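PDB 3K11: putative glycosyl hydrolase from Bacteroides thetaiotaomicron VPI-5482, which is of unknown function but probably acts as a hydrolase, as a member of glycoside hydrolase family 88. Local coordinates for residues V86-T97 with G401-R412. Sequence-based numbering, arbitrary orientation. Where two conformers were deposited one is given.
Sequences VTYSALIAAAET and GPVLWAGAEMIR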
loop_
_atom_site.group_PDB
_atom_site.type_symbol
_atom_site.label_atom_id
_atom_site.label_comp_id
_atom_site.label_asym_id
_atom_site.label_seq_id
_atom_site.Cartn_x
_atom_site.Cartn_y
_atom_site.Cartn_z
ATOM N N VAL A 86 -18.612 -18.336 -20.118
ATOM C CA VAL A 86 -17.153 -18.377 -19.990
ATOM C C VAL A 86 -16.645 -19.819 -20.070
ATOM O O VAL A 86 -15.657 -20.140 -20.782
ATOM C CB VAL A 86 -16.670 -17.673 -18.684
ATOM C CG1 VAL A 86 -15.120 -17.727 -18.603
ATOM C CG2 VAL A 86 -17.202 -16.254 -18.611
ATOM N N THR A 87 -17.330 -20.735 -19.387
ATOM C CA THR A 87 -16.922 -22.151 -19.399
ATOM C C THR A 87 -16.914 -22.702 -20.812
ATOM O O THR A 87 -15.990 -23.447 -21.202
ATOM C CB THR A 87 -17.841 -22.978 -18.504
ATOM O OG1 THR A 87 -17.727 -22.509 -17.155
ATOM C CG2 THR A 87 -17.511 -24.503 -18.578
ATOM N N TYR A 88 -17.940 -22.367 -21.586
ATOM C CA TYR A 88 -17.985 -22.868 -22.966
ATOM C C TYR A 88 -16.799 -22.363 -23.804
ATOM O O TYR A 88 -16.192 -23.125 -24.556
ATOM C CB TYR A 88 -19.293 -22.477 -23.650
ATOM C CG TYR A 88 -20.524 -23.096 -23.030
ATOM C CD1 TYR A 88 -20.623 -24.479 -22.851
ATOM C CD2 TYR A 88 -21.601 -22.307 -22.654
ATOM C CE1 TYR A 88 -21.756 -25.035 -22.271
ATOM C CE2 TYR A 88 -22.736 -22.863 -22.070
ATOM C CZ TYR A 88 -22.818 -24.223 -21.901
ATOM O OH TYR A 88 -23.943 -24.784 -21.318
ATOM N N SER A 89 -16.495 -21.068 -23.703
ATOM C CA SER A 89 -15.321 -20.501 -24.403
ATOM C C SER A 89 -14.030 -21.151 -23.940
ATOM O O SER A 89 -13.152 -21.454 -24.765
ATOM C CB SER A 89 -15.234 -18.956 -24.253
ATOM O OG SER A 89 -16.059 -18.275 -25.219
ATOM N N ALA A 90 -13.911 -21.368 -22.633
ATOM C CA ALA A 90 -12.742 -22.057 -22.066
ATOM C C ALA A 90 -12.508 -23.431 -22.665
ATOM O O ALA A 90 -11.364 -23.816 -23.018
ATOM C CB ALA A 90 -12.899 -22.169 -20.559
ATOM N N LEU A 91 -13.583 -24.206 -22.758
ATOM C CA LEU A 91 -13.498 -25.588 -23.273
ATOM C C LEU A 91 -13.229 -25.655 -24.765
ATOM O O LEU A 91 -12.521 -26.571 -25.236
ATOM C CB LEU A 91 -14.778 -26.347 -22.902
ATOM C CG LEU A 91 -14.887 -26.679 -21.400
ATOM C CD1 LEU A 91 -16.313 -27.183 -21.053
ATOM C CD2 LEU A 91 -13.760 -27.659 -20.923
ATOM N N ILE A 92 -13.763 -24.695 -25.526
ATOM C CA ILE A 92 -13.403 -24.575 -26.937
ATOM C C ILE A 92 -11.892 -24.369 -27.038
ATOM O O ILE A 92 -11.191 -25.004 -27.829
ATOM C CB ILE A 92 -14.175 -23.434 -27.613
ATOM C CG1 ILE A 92 -15.664 -23.764 -27.718
ATOM C CG2 ILE A 92 -13.609 -23.104 -29.044
ATOM C CD1 ILE A 92 -16.537 -22.515 -27.974
ATOM N N ALA A 93 -11.369 -23.487 -26.198
ATOM C CA ALA A 93 -9.941 -23.226 -26.214
ATOM C C ALA A 93 -9.142 -24.427 -25.746
ATOM O O ALA A 93 -8.103 -24.753 -26.343
ATOM C CB ALA A 93 -9.597 -21.984 -25.351
ATOM N N ALA A 94 -9.611 -25.089 -24.685
ATOM C CA ALA A 94 -8.903 -26.248 -24.148
ATOM C C ALA A 94 -8.818 -27.380 -25.187
ATOM O O ALA A 94 -7.786 -28.075 -25.277
ATOM C CB ALA A 94 -9.529 -26.727 -22.862
ATOM N N ALA A 95 -9.880 -27.570 -25.983
ATOM C CA ALA A 95 -9.839 -28.622 -27.000
ATOM C C ALA A 95 -8.700 -28.324 -27.952
ATOM O O ALA A 95 -8.049 -29.230 -28.424
ATOM C CB ALA A 95 -11.165 -28.718 -27.792
ATOM N N GLU A 96 -8.467 -27.047 -28.239
ATOM C CA GLU A 96 -7.437 -26.665 -29.191
ATOM C C GLU A 96 -6.033 -26.812 -28.647
ATOM O O GLU A 96 -5.156 -27.282 -29.360
ATOM C CB GLU A 96 -7.633 -25.235 -29.664
ATOM C CG GLU A 96 -6.776 -24.916 -30.896
ATOM C CD GLU A 96 -6.742 -23.444 -31.211
ATOM O OE1 GLU A 96 -7.801 -22.781 -31.039
ATOM O OE2 GLU A 96 -5.660 -22.962 -31.634
ATOM N N THR A 97 -5.788 -26.394 -27.407
ATOM C CA THR A 97 -4.416 -26.470 -26.899
ATOM C C THR A 97 -3.990 -27.863 -26.445
ATOM O O THR A 97 -2.784 -28.138 -26.330
ATOM C CB THR A 97 -4.196 -25.511 -25.758
ATOM O OG1 THR A 97 -4.923 -25.945 -24.586
ATOM C CG2 THR A 97 -4.623 -24.108 -26.144
ATOM N N GLY A 401 -14.944 -21.590 -15.457
ATOM C CA GLY A 401 -14.506 -21.194 -16.802
ATOM C C GLY A 401 -13.081 -20.709 -16.779
ATOM O O GLY A 401 -12.225 -21.175 -17.526
ATOM N N PRO A 402 -12.824 -19.738 -15.931
ATOM C CA PRO A 402 -11.479 -19.198 -15.846
ATOM C C PRO A 402 -10.374 -20.180 -15.502
ATOM O O PRO A 402 -9.331 -20.128 -16.096
ATOM C CB PRO A 402 -11.622 -18.097 -14.828
ATOM C CG PRO A 402 -13.024 -17.619 -14.956
ATOM C CD PRO A 402 -13.804 -18.917 -15.208
ATOM N N VAL A 403 -10.616 -21.111 -14.583
ATOM C CA VAL A 403 -9.612 -22.102 -14.252
ATOM C C VAL A 403 -9.358 -22.974 -15.455
ATOM O O VAL A 403 -8.209 -23.315 -15.755
ATOM C CB VAL A 403 -10.051 -22.911 -13.000
ATOM C CG1 VAL A 403 -9.194 -24.171 -12.825
ATOM C CG2 VAL A 403 -9.983 -21.979 -11.748
ATOM N N LEU A 404 -10.428 -23.405 -16.118
ATOM C CA LEU A 404 -10.263 -24.258 -17.301
ATOM C C LEU A 404 -9.495 -23.552 -18.410
ATOM O O LEU A 404 -8.614 -24.128 -19.052
ATOM C CB LEU A 404 -11.636 -24.712 -17.842
ATOM C CG LEU A 404 -12.420 -25.728 -16.970
ATOM C CD1 LEU A 404 -13.926 -25.804 -17.389
ATOM C CD2 LEU A 404 -11.766 -27.137 -17.065
ATOM N N TRP A 405 -9.853 -22.302 -18.633
ATOM C CA TRP A 405 -9.262 -21.500 -19.715
ATOM C C TRP A 405 -7.803 -21.211 -19.396
ATOM O O TRP A 405 -6.937 -21.367 -20.245
ATOM C CB TRP A 405 -10.042 -20.193 -19.870
ATOM C CG TRP A 405 -10.140 -19.654 -21.274
ATOM C CD1 TRP A 405 -9.376 -19.978 -22.346
ATOM C CD2 TRP A 405 -11.054 -18.659 -21.722
ATOM N NE1 TRP A 405 -9.760 -19.257 -23.434
ATOM C CE2 TRP A 405 -10.780 -18.423 -23.079
ATOM C CE3 TRP A 405 -12.096 -17.960 -21.114
ATOM C CZ2 TRP A 405 -11.479 -17.491 -23.818
ATOM C CZ3 TRP A 405 -12.800 -17.052 -21.849
ATOM C CH2 TRP A 405 -12.474 -16.799 -23.176
ATOM N N ALA A 406 -7.527 -20.829 -18.154
ATOM C CA ALA A 406 -6.134 -20.622 -17.726
ATOM C C ALA A 406 -5.246 -21.870 -17.888
ATOM O O ALA A 406 -4.099 -21.809 -18.361
ATOM C CB ALA A 406 -6.129 -20.081 -16.285
ATOM N N GLY A 407 -5.788 -23.009 -17.490
ATOM C CA GLY A 407 -5.080 -24.281 -17.612
ATOM C C GLY A 407 -4.803 -24.583 -19.051
ATOM O O GLY A 407 -3.690 -24.936 -19.418
ATOM N N ALA A 408 -5.831 -24.448 -19.880
ATOM C CA ALA A 408 -5.669 -24.687 -21.315
ATOM C C ALA A 408 -4.547 -23.854 -21.911
ATOM O O ALA A 408 -3.741 -24.355 -22.695
ATOM C CB ALA A 408 -6.968 -24.372 -22.046
ATOM N N GLU A 409 -4.497 -22.585 -21.528
ATOM C CA GLU A 409 -3.524 -21.660 -22.066
ATOM C C GLU A 409 -2.140 -21.876 -21.464
ATOM O O GLU A 409 -1.092 -21.755 -22.156
ATOM C CB GLU A 409 -3.997 -20.206 -21.845
ATOM C CG GLU A 409 -3.394 -19.227 -22.808
ATOM C CD GLU A 409 -3.827 -19.421 -24.252
ATOM O OE1 GLU A 409 -4.833 -20.072 -24.498
ATOM O OE2 GLU A 409 -3.118 -18.917 -25.117
HETATM N N MSE A 410 -2.099 -22.265 -20.205
HETATM C CA MSE A 410 -0.822 -22.665 -19.607
HETATM C C MSE A 410 -0.218 -23.881 -20.293
HETATM O O MSE A 410 1.011 -23.948 -20.495
HETATM C CB MSE A 410 -0.965 -22.941 -18.094
HETATM C CG MSE A 410 -1.142 -21.733 -17.212
HETATM SE SE MSE A 410 0.323 -20.542 -17.230
HETATM C CE MSE A 410 1.748 -21.748 -16.908
ATOM N N ILE A 411 -1.038 -24.825 -20.725
ATOM C CA ILE A 411 -0.515 -25.985 -21.461
ATOM C C ILE A 411 0.160 -25.527 -22.753
ATOM O O ILE A 411 1.287 -25.973 -23.050
ATOM C CB ILE A 411 -1.621 -27.051 -21.717
ATOM C CG1 ILE A 411 -1.983 -27.722 -20.378
ATOM C CG2 ILE A 411 -1.218 -28.123 -22.829
ATOM C CD1 ILE A 411 -3.379 -28.469 -20.348
ATOM N N ARG A 412 -0.502 -24.632 -23.500
ATOM C CA ARG A 412 0.097 -24.057 -24.714
ATOM C C ARG A 412 1.422 -23.393 -24.382
ATOM O O ARG A 412 2.433 -23.635 -25.039
ATOM C CB ARG A 412 -0.820 -23.005 -25.330
ATOM C CG ARG A 412 -0.241 -22.281 -26.552
ATOM C CD ARG A 412 -0.367 -23.119 -27.768
ATOM N NE ARG A 412 -1.670 -22.953 -28.418
ATOM C CZ ARG A 412 -2.223 -23.841 -29.251
ATOM N NH1 ARG A 412 -1.627 -25.010 -29.532
ATOM N NH2 ARG A 412 -3.405 -23.575 -29.791
HETATM O O HOH W 1 -17.142 -19.853 -15.125
#
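W405 lays its indole across the backbone of S89 and A90, joining two near-parallel helices of the largely helical six-hairpin (alpha/alpha) toroid expected for glycoside hydrolase family 88. Helix 82-98 comes early in the chain and helix 400-416 is its last, so the contact joins early and late parts of the toroid, consistent with closure of the ring. The segment axes approach to 8.0 Å at 18°.

Two CH-pi contacts fall on one face of the indole: A90 CA lies 3.8 Å from the centroid of the W405 five-membered ring, and S89 CB packs over the six-membered ring. V86 CG1 meets the edge at W405 CE3, 3.9 Å away. With A93, these residues form the hole that receives W405 as a knob. The ring of Y334, from helix 326-342, also meets the indole.

Small residues let the backbones close in. G401 sits beside T87, their CA atoms 3.7 Å apart, and A90 CB rests 3.3 Å from G401 O. Farther along, A408 CB presses tightly on A94 CA at 3.4 Å. L404 CD1 bridges T87 CG2 and L91 CD2 on the flank.

The direct polar contacts lie at the C-terminal ends of the two segments; near T87 a water accepts from G401 N. In the conformer described, the R412 chain folds back (chi2 79°), bringing its guanidinium over T97 CG2 and NH2 into a salt bridge with E96 OE2; both contacts are doubtful because the side chain has a second position. The hydroxyl of the same threonine, T97 OG1, donates to A408 O at 2.7 Å, approaching from above the carbonyl plane, 40° out of it.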